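Local structure of alpha-L-rhamnosidase (Streptomyces avermitilis, 3W5M) at residues Leu501-Asn506 with His568-Val573; Thr641-Val646 with Ala693-Ala698; Met893-Asp898 with Phe914-Tyr919. The protein hydrolyses terminal non-reducing alpha-L-rhamnose residues, releasing L-rhamnose from citrus flavonoids and from the arabinogalactan-protein gum arabic, and binds L-rhamnose through a calcium-dependent module. All coordinates share one frame; numbering follows the deposited sequence.

Interaction 1: Leu501-Asn506 with His568-Val573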
# COMPACT_ATOMS: atom_id res chain seq x y z
N LEU A 501 21.51 -10.10 -7.51
CA LEU A 501 20.64 -11.23 -7.82
C LEU A 501 19.36 -10.68 -8.43
O LEU A 501 18.77 -9.73 -7.90
CB LEU A 501 20.36 -12.09 -6.58
CG LEU A 501 21.48 -12.98 -6.02
CD1 LEU A 501 22.52 -12.16 -5.27
CD2 LEU A 501 20.97 -14.12 -5.15
N ASP A 502 18.99 -11.26 -9.57
CA ASP A 502 17.84 -10.82 -10.35
C ASP A 502 16.67 -11.75 -10.10
O ASP A 502 16.77 -12.95 -10.31
CB ASP A 502 18.19 -10.85 -11.83
CG ASP A 502 17.07 -10.34 -12.73
OD1 ASP A 502 15.98 -9.95 -12.25
OD2 ASP A 502 17.30 -10.28 -13.95
N LEU A 503 15.58 -11.17 -9.60
CA LEU A 503 14.37 -11.93 -9.32
C LEU A 503 13.45 -12.00 -10.56
O LEU A 503 12.48 -12.74 -10.56
CB LEU A 503 13.63 -11.31 -8.11
CG LEU A 503 14.29 -11.33 -6.73
CD1 LEU A 503 13.26 -11.08 -5.65
CD2 LEU A 503 14.99 -12.65 -6.45
N GLY A 504 13.78 -11.21 -11.58
CA GLY A 504 13.13 -11.30 -12.90
C GLY A 504 11.82 -10.54 -12.96
O GLY A 504 11.19 -10.44 -14.03
N GLN A 505 11.41 -10.00 -11.82
CA GLN A 505 10.12 -9.28 -11.74
C GLN A 505 10.27 -8.18 -10.70
O GLN A 505 10.81 -8.44 -9.64
CB GLN A 505 8.98 -10.25 -11.32
CG GLN A 505 7.65 -9.55 -10.94
CD GLN A 505 6.97 -8.82 -12.11
OE1 GLN A 505 6.69 -9.42 -13.15
NE2 GLN A 505 6.70 -7.52 -11.94
N ASN A 506 9.80 -6.97 -10.99
CA ASN A 506 9.83 -5.89 -10.03
C ASN A 506 8.68 -6.16 -9.04
O ASN A 506 7.51 -6.00 -9.39
CB ASN A 506 9.63 -4.53 -10.73
CG ASN A 506 9.94 -3.32 -9.85
OD1 ASN A 506 10.54 -3.43 -8.76
ND2 ASN A 506 9.52 -2.14 -10.32
N HIS A 568 10.13 -3.45 0.63
CA HIS A 568 10.80 -2.69 -0.42
C HIS A 568 10.16 -3.03 -1.76
O HIS A 568 9.50 -4.07 -1.93
CB HIS A 568 12.30 -3.04 -0.50
CG HIS A 568 12.91 -3.39 0.83
ND1 HIS A 568 13.13 -2.46 1.82
CD2 HIS A 568 13.39 -4.57 1.30
CE1 HIS A 568 13.68 -3.06 2.87
NE2 HIS A 568 13.86 -4.34 2.57
N GLY A 569 10.37 -2.14 -2.72
CA GLY A 569 9.97 -2.37 -4.12
C GLY A 569 11.24 -2.56 -4.95
O GLY A 569 12.12 -1.69 -4.95
N PHE A 570 11.35 -3.70 -5.62
CA PHE A 570 12.64 -4.09 -6.23
C PHE A 570 12.49 -5.27 -7.14
O PHE A 570 11.58 -6.11 -6.96
CB PHE A 570 13.66 -4.49 -5.14
CG PHE A 570 13.25 -5.68 -4.33
CD1 PHE A 570 12.28 -5.55 -3.31
CD2 PHE A 570 13.85 -6.91 -4.52
CE1 PHE A 570 11.93 -6.66 -2.55
CE2 PHE A 570 13.49 -8.01 -3.76
CZ PHE A 570 12.52 -7.90 -2.79
N ARG A 571 13.41 -5.33 -8.11
CA ARG A 571 13.64 -6.52 -8.93
C ARG A 571 15.02 -7.12 -8.62
O ARG A 571 15.25 -8.32 -8.79
CB ARG A 571 13.57 -6.13 -10.41
CG ARG A 571 14.02 -7.28 -11.32
CD ARG A 571 13.71 -7.04 -12.80
NE ARG A 571 14.42 -8.01 -13.62
CZ ARG A 571 14.29 -8.14 -14.94
NH1 ARG A 571 13.46 -7.34 -15.61
NH2 ARG A 571 15.01 -9.05 -15.60
N TYR A 572 15.94 -6.27 -8.18
CA TYR A 572 17.33 -6.71 -7.96
C TYR A 572 17.72 -6.55 -6.50
O TYR A 572 17.33 -5.56 -5.86
CB TYR A 572 18.27 -5.89 -8.84
CG TYR A 572 17.88 -5.89 -10.31
CD1 TYR A 572 18.31 -6.89 -11.16
CD2 TYR A 572 17.09 -4.85 -10.84
CE1 TYR A 572 17.94 -6.90 -12.49
CE2 TYR A 572 16.72 -4.85 -12.17
CZ TYR A 572 17.16 -5.87 -12.99
OH TYR A 572 16.81 -5.88 -14.32
N VAL A 573 18.50 -7.51 -6.01
CA VAL A 573 19.06 -7.47 -4.66
C VAL A 573 20.59 -7.49 -4.75
O VAL A 573 21.15 -8.43 -5.33
CB VAL A 573 18.56 -8.65 -3.81
CG1 VAL A 573 19.07 -8.51 -2.36
CG2 VAL A 573 17.04 -8.70 -3.84
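The R571 guanidinium lies between two groups: G504 O sits over the centre of one face, Y572 OH is offset toward the rim of the other, and the D502 carboxylate meets its edge. That edge is gripped side-on, R571 NE to D502 OD1 at 2.8 Å and R571 NH2 to D502 OD2 at 3.1 Å, each oxygen met on its syn side, the two planes 30° apart. D502 OD1 also takes G504 N at 2.6 Å, from the opposite face of the carboxylate; this Asx turn ties the carboxylate to the corner where the chain leaves the strand. R571 reaches it with a chain extended from CG to NE, and its CG lies over the centre of the Y572 ring. Between the backbones, L501 and V573 form an antiparallel hydrogen-bonded pair (L501 N to V573 O, 2.8 Å), D502 and Y572 a non-hydrogen-bonded one, and L503 N closes on R571 O at 3.0 Å. L503 CD1 also touches F570 CE2 at 3.6 Å. R571 and Y572 both face A528, a classic beta bulge at which segment 568-573 also turns a corner. Strands 498-503 and 572-576 are thus neighbours in the large sheet of the concanavalin-like domain, flanked by 480-493 and 522-528, while 506-508 and 568-570 pair separately beyond the corners.

Interaction 2: Thr641-Val646 with Ala693-Ala698. With TRS (2-amino-2-hydroxymethyl-propane-1,3-diol), chain D.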
# COMPACT_ATOMS: atom_id res chain seq x y z
N THR A 641 -4.59 10.23 -4.05
CA THR A 641 -5.97 10.20 -4.56
C THR A 641 -6.02 10.19 -6.10
O THR A 641 -6.75 9.43 -6.71
CB THR A 641 -6.76 11.41 -3.97
OG1 THR A 641 -6.07 12.65 -4.25
CG2 THR A 641 -6.87 11.27 -2.49
N GLY A 642 -5.19 11.01 -6.73
CA GLY A 642 -5.11 11.07 -8.19
C GLY A 642 -4.85 9.73 -8.84
O GLY A 642 -5.54 9.32 -9.78
N ASP A 643 -3.86 9.01 -8.30
CA ASP A 643 -3.47 7.75 -8.88
C ASP A 643 -4.58 6.71 -8.80
O ASP A 643 -4.77 5.94 -9.73
CB ASP A 643 -2.20 7.25 -8.16
CG ASP A 643 -1.05 8.25 -8.28
OD1 ASP A 643 -1.24 9.44 -7.93
OD2 ASP A 643 0.04 7.85 -8.77
N ILE A 644 -5.25 6.62 -7.66
CA ILE A 644 -6.30 5.62 -7.54
C ILE A 644 -7.58 6.04 -8.30
O ILE A 644 -8.28 5.19 -8.86
CB ILE A 644 -6.55 5.16 -6.07
CG1 ILE A 644 -7.44 3.90 -6.03
CG2 ILE A 644 -7.16 6.28 -5.22
CD1 ILE A 644 -6.92 2.71 -6.83
N ASN A 645 -7.83 7.35 -8.36
CA ASN A 645 -8.89 7.89 -9.22
C ASN A 645 -8.75 7.32 -10.62
O ASN A 645 -9.67 6.70 -11.13
CB ASN A 645 -8.83 9.43 -9.29
CG ASN A 645 -9.62 10.00 -10.46
OD1 ASN A 645 -10.70 9.49 -10.81
ND2 ASN A 645 -9.09 11.06 -11.08
N VAL A 646 -7.58 7.48 -11.23
CA VAL A 646 -7.44 7.01 -12.61
C VAL A 646 -7.44 5.48 -12.76
O VAL A 646 -7.92 4.96 -13.76
CB VAL A 646 -6.23 7.69 -13.32
CG1 VAL A 646 -6.24 9.20 -13.07
CG2 VAL A 646 -4.91 7.12 -12.89
N ALA A 693 -8.43 19.25 -8.37
CA ALA A 693 -9.10 18.52 -9.46
C ALA A 693 -8.38 17.29 -9.97
O ALA A 693 -7.21 17.36 -10.33
CB ALA A 693 -9.36 19.47 -10.63
N GLY A 694 -9.11 16.17 -10.05
CA GLY A 694 -8.60 14.90 -10.55
C GLY A 694 -7.90 14.12 -9.44
O GLY A 694 -7.54 12.95 -9.63
N TRP A 695 -7.69 14.77 -8.30
CA TRP A 695 -7.06 14.15 -7.14
C TRP A 695 -8.19 13.95 -6.11
O TRP A 695 -8.73 12.85 -5.99
CB TRP A 695 -5.85 14.99 -6.63
CG TRP A 695 -4.54 14.50 -7.25
CD1 TRP A 695 -3.52 13.81 -6.61
CD2 TRP A 695 -4.15 14.58 -8.63
NE1 TRP A 695 -2.53 13.50 -7.49
CE2 TRP A 695 -2.89 13.94 -8.75
CE3 TRP A 695 -4.73 15.16 -9.78
CZ2 TRP A 695 -2.21 13.85 -9.96
CZ3 TRP A 695 -4.05 15.07 -10.99
CH2 TRP A 695 -2.81 14.42 -11.07
N GLY A 696 -8.61 15.03 -5.45
CA GLY A 696 -9.70 14.99 -4.48
C GLY A 696 -10.94 14.32 -5.03
O GLY A 696 -11.72 13.73 -4.25
N ASP A 697 -11.13 14.36 -6.36
CA ASP A 697 -12.28 13.71 -6.99
C ASP A 697 -12.36 12.18 -6.85
O ASP A 697 -13.40 11.60 -7.15
CB ASP A 697 -12.38 14.13 -8.45
CG ASP A 697 -12.62 15.61 -8.56
OD1 ASP A 697 -13.78 16.04 -8.29
OD2 ASP A 697 -11.64 16.33 -8.84
N ALA A 698 -11.28 11.56 -6.37
CA ALA A 698 -11.31 10.15 -6.04
C ALA A 698 -12.45 9.83 -5.08
O ALA A 698 -13.00 8.72 -5.12
CB ALA A 698 -9.98 9.70 -5.45
C TRS D . 2.37 11.75 -7.89
C1 TRS D . 2.40 10.30 -7.37
C2 TRS D . 1.12 11.99 -8.75
C3 TRS D . 3.65 12.10 -8.65
N TRS D . 2.30 12.64 -6.71
O1 TRS D . 3.69 9.98 -6.78
O2 TRS D . -0.07 11.75 -7.97
O3 TRS D . 3.83 11.24 -9.77
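With CG anti to the backbone N (chi1 163°), N645 turns its amide toward the 693-698 loop, and D643, whose CG is anti to its carbonyl carbon (chi1 -59°), carries its carboxylate to the bound Tris molecule beside the W695 indole. N645 ND2 donates to G694 O at 2.8 Å, a bent bond (139° at the hydrogen) with the donor tilted from the carbonyl plane; the same nitrogen also bonds Y763, and N645 OD1 is held by T701. G642 packs over one face of W695: its CA stands 3.4 Å from the centroid of the five-membered ring, almost on the ring normal. A side chain there would run into the indole, so the close CH-pi approach depends on glycine. This is a helix-to-loop contact of the (alpha/alpha)6-barrel, the start of helix 641-654 packing on the loop that leads into helix 698-710, at the catalytic pocket. D643 and W695 both bind L-rhamnose; here Tris, probably from the crystallisation liquor, occupies the site, its O2 donating to D643 OD1 at 2.6 Å and accepting from W695 NE1 at 3.1 Å at the indole edge. With an alanine at W695, G642 CA would probably lose its covering ring and the pocket hydroxyl now bonded by NE1 would be left to D643 alone. A698 CB rests 3.5 Å from T641 O, at the end of a type I turn from W695 to A698. G694 N donates to D697 OD2 at 2.8 Å, tying two residues of the same loop.

Interaction 3: Met893-Asp898 with Phe914-Tyr919. With TRS (2-amino-2-hydroxymethyl-propane-1,3-diol), chain D.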
# COMPACT_ATOMS: atom_id res chain seq x y z
N MET A 893 4.38 -1.01 -14.45
CA MET A 893 4.16 0.25 -15.16
C MET A 893 5.03 1.31 -14.53
O MET A 893 5.13 1.40 -13.29
CB MET A 893 2.69 0.70 -15.14
CG MET A 893 1.71 -0.42 -15.49
SD MET A 893 2.04 -1.30 -17.00
CE MET A 893 1.61 0.06 -18.10
N TRP A 894 5.66 2.13 -15.37
CA TRP A 894 6.51 3.21 -14.85
C TRP A 894 5.75 4.50 -14.56
O TRP A 894 4.71 4.77 -15.18
CB TRP A 894 7.63 3.54 -15.85
CG TRP A 894 8.50 2.40 -16.23
CD1 TRP A 894 8.67 1.21 -15.58
CD2 TRP A 894 9.38 2.39 -17.36
NE1 TRP A 894 9.61 0.44 -16.26
CE2 TRP A 894 10.06 1.15 -17.34
CE3 TRP A 894 9.67 3.31 -18.38
CZ2 TRP A 894 11.00 0.79 -18.34
CZ3 TRP A 894 10.61 2.96 -19.36
CH2 TRP A 894 11.27 1.72 -19.32
N GLU A 895 6.30 5.31 -13.65
CA GLU A 895 5.75 6.61 -13.35
C GLU A 895 5.70 7.53 -14.59
O GLU A 895 4.76 8.33 -14.71
CB GLU A 895 6.55 7.32 -12.27
CG GLU A 895 5.92 8.59 -11.71
CD GLU A 895 6.66 9.14 -10.50
OE1 GLU A 895 7.85 8.76 -10.30
OE2 GLU A 895 6.07 9.96 -9.74
N ARG A 896 6.71 7.43 -15.47
CA ARG A 896 6.85 8.35 -16.63
C ARG A 896 6.86 7.55 -17.92
O ARG A 896 7.36 6.43 -17.95
CB ARG A 896 8.17 9.13 -16.55
CG ARG A 896 8.28 10.11 -15.40
CD ARG A 896 9.73 10.58 -15.27
NE ARG A 896 9.97 11.49 -14.16
CZ ARG A 896 9.85 12.81 -14.23
NH1 ARG A 896 9.48 13.40 -15.36
NH2 ARG A 896 10.08 13.56 -13.16
N TRP A 897 6.38 8.14 -19.01
CA TRP A 897 6.52 7.47 -20.29
C TRP A 897 8.01 7.19 -20.61
O TRP A 897 8.35 6.19 -21.25
CB TRP A 897 5.85 8.31 -21.39
CG TRP A 897 4.34 8.42 -21.22
CD1 TRP A 897 3.62 9.54 -20.88
CD2 TRP A 897 3.38 7.36 -21.36
NE1 TRP A 897 2.27 9.24 -20.82
CE2 TRP A 897 2.09 7.92 -21.13
CE3 TRP A 897 3.48 6.00 -21.69
CZ2 TRP A 897 0.92 7.15 -21.18
CZ3 TRP A 897 2.31 5.24 -21.75
CH2 TRP A 897 1.05 5.82 -21.50
N ASP A 898 8.88 8.06 -20.11
CA ASP A 898 10.34 7.96 -20.35
C ASP A 898 11.15 7.73 -19.08
O ASP A 898 12.22 8.31 -18.95
CB ASP A 898 10.84 9.25 -21.00
CG ASP A 898 10.49 10.48 -20.21
OD1 ASP A 898 9.65 10.38 -19.29
OD2 ASP A 898 11.05 11.56 -20.49
N PHE A 914 9.68 3.23 -11.02
CA PHE A 914 9.41 2.20 -12.02
C PHE A 914 8.22 1.31 -11.69
O PHE A 914 8.07 0.22 -12.25
CB PHE A 914 10.67 1.38 -12.30
CG PHE A 914 11.78 2.20 -12.87
CD1 PHE A 914 12.64 2.90 -12.03
CD2 PHE A 914 11.91 2.35 -14.25
CE1 PHE A 914 13.65 3.69 -12.57
CE2 PHE A 914 12.91 3.14 -14.79
CZ PHE A 914 13.78 3.82 -13.95
N ASN A 915 7.36 1.79 -10.79
CA ASN A 915 6.21 1.01 -10.32
C ASN A 915 5.07 1.92 -9.80
O ASN A 915 4.79 1.95 -8.60
CB ASN A 915 6.68 0.00 -9.23
CG ASN A 915 5.73 -1.17 -9.04
OD1 ASN A 915 4.65 -1.24 -9.62
ND2 ASN A 915 6.16 -2.14 -8.22
N HIS A 916 4.47 2.70 -10.69
CA HIS A 916 3.23 3.45 -10.45
C HIS A 916 2.14 2.80 -11.30
O HIS A 916 2.36 2.56 -12.48
CB HIS A 916 3.35 4.88 -10.97
CG HIS A 916 3.83 5.87 -9.96
ND1 HIS A 916 5.12 5.85 -9.44
CD2 HIS A 916 3.24 6.97 -9.43
CE1 HIS A 916 5.28 6.87 -8.62
NE2 HIS A 916 4.15 7.56 -8.59
N TYR A 917 0.95 2.53 -10.74
CA TYR A 917 -0.05 1.87 -11.56
C TYR A 917 -0.80 2.76 -12.56
O TYR A 917 -1.52 2.24 -13.41
CB TYR A 917 -1.06 1.04 -10.73
CG TYR A 917 -1.65 1.70 -9.50
CD1 TYR A 917 -2.29 2.95 -9.56
CD2 TYR A 917 -1.62 1.05 -8.29
CE1 TYR A 917 -2.83 3.54 -8.43
CE2 TYR A 917 -2.16 1.62 -7.16
CZ TYR A 917 -2.76 2.86 -7.22
OH TYR A 917 -3.28 3.39 -6.08
N ALA A 918 -0.62 4.08 -12.48
CA ALA A 918 -1.48 5.03 -13.23
C ALA A 918 -1.64 4.70 -14.72
O ALA A 918 -2.77 4.65 -15.24
CB ALA A 918 -1.01 6.47 -13.04
N TYR A 919 -0.52 4.48 -15.41
CA TYR A 919 -0.59 4.15 -16.85
C TYR A 919 -1.07 2.72 -17.15
O TYR A 919 -1.32 2.39 -18.31
CB TYR A 919 0.73 4.49 -17.57
CG TYR A 919 1.02 5.98 -17.57
CD1 TYR A 919 0.01 6.91 -17.85
CD2 TYR A 919 2.30 6.48 -17.30
CE1 TYR A 919 0.25 8.27 -17.84
CE2 TYR A 919 2.55 7.84 -17.29
CZ TYR A 919 1.53 8.73 -17.57
OH TYR A 919 1.78 10.08 -17.57
C TRS D . 2.37 11.75 -7.89
C1 TRS D . 2.40 10.30 -7.37
C2 TRS D . 1.12 11.99 -8.75
C3 TRS D . 3.65 12.10 -8.65
N TRS D . 2.30 12.64 -6.71
O1 TRS D . 3.69 9.98 -6.78
O2 TRS D . -0.07 11.75 -7.97
O3 TRS D . 3.83 11.24 -9.77
O HOH W 1 2.06 4.56 -14.30
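F914 points the edge of its ring at the face of the W894 indole, a T-shaped pair with planes at 83° and F914 CD2 3.6 Å from W894 NE1. At N915 the backbone passes close to M893, N915 CA making a CA-H...O contact with M893 O at 3.2 Å. H916 N follows with a hydrogen bond to that same carbonyl, M893 O, at 3.0 Å. The H916 imidazole lies alongside E895, whose chain runs extended beyond CG; E895 CG sits over the ring centre in a CH-pi contact, and the carboxylate is stacked on the ring with planes 17° apart. These two residues form one wall of the catalytic pocket of the (alpha/alpha)6-barrel: E895 is the inferred proton acceptor and H916 binds L-rhamnose. Tris stands in the site, donating from O3 to E895 OE2 at 2.6 Å, while H916 NE2 gives it a nearly straight bond (175°) to O1. S913 OG bonds H916 ND1, and R634, another rhamnose-binding residue, forms a salt bridge with E895 OE1, which also accepts from S913 N. Further on, a water bridges the segments, donating to W894 O and H916 O and accepting from Y919 N at 2.8 Å. Y919 ends the run with its ring laid on W897; the six-membered ring and the phenol stack face to face with centroids 4.0 Å apart, and T849 O accepts from W897 NE1. Y919 CE2 also comes within 3.4 Å of E895 O, a buried carbonyl with no hydrogen-bond partner in the model.

In the fold
Following the chain, interaction 1 comes first: segments 501-506 and 568-573 close a loop of 61 residues, rich in strand, within the concanavalin-like domain. The chain then enters the helical barrel, where interaction 2 brings the loop before helix 698-710 back onto helix 641-654. Interaction 3 closes last, a short 15-residue loop between helices 883-887 and 923-929. The three are in series; none nests or crosses. Interactions 2 and 3, with centres about 16 Å apart, meet where D643 and I644 pack on H916 and Y917, and both grip the same Tris. Interaction 1 touches interaction 3 through N506 against F914 and N915, joining the beta domain to the barrel.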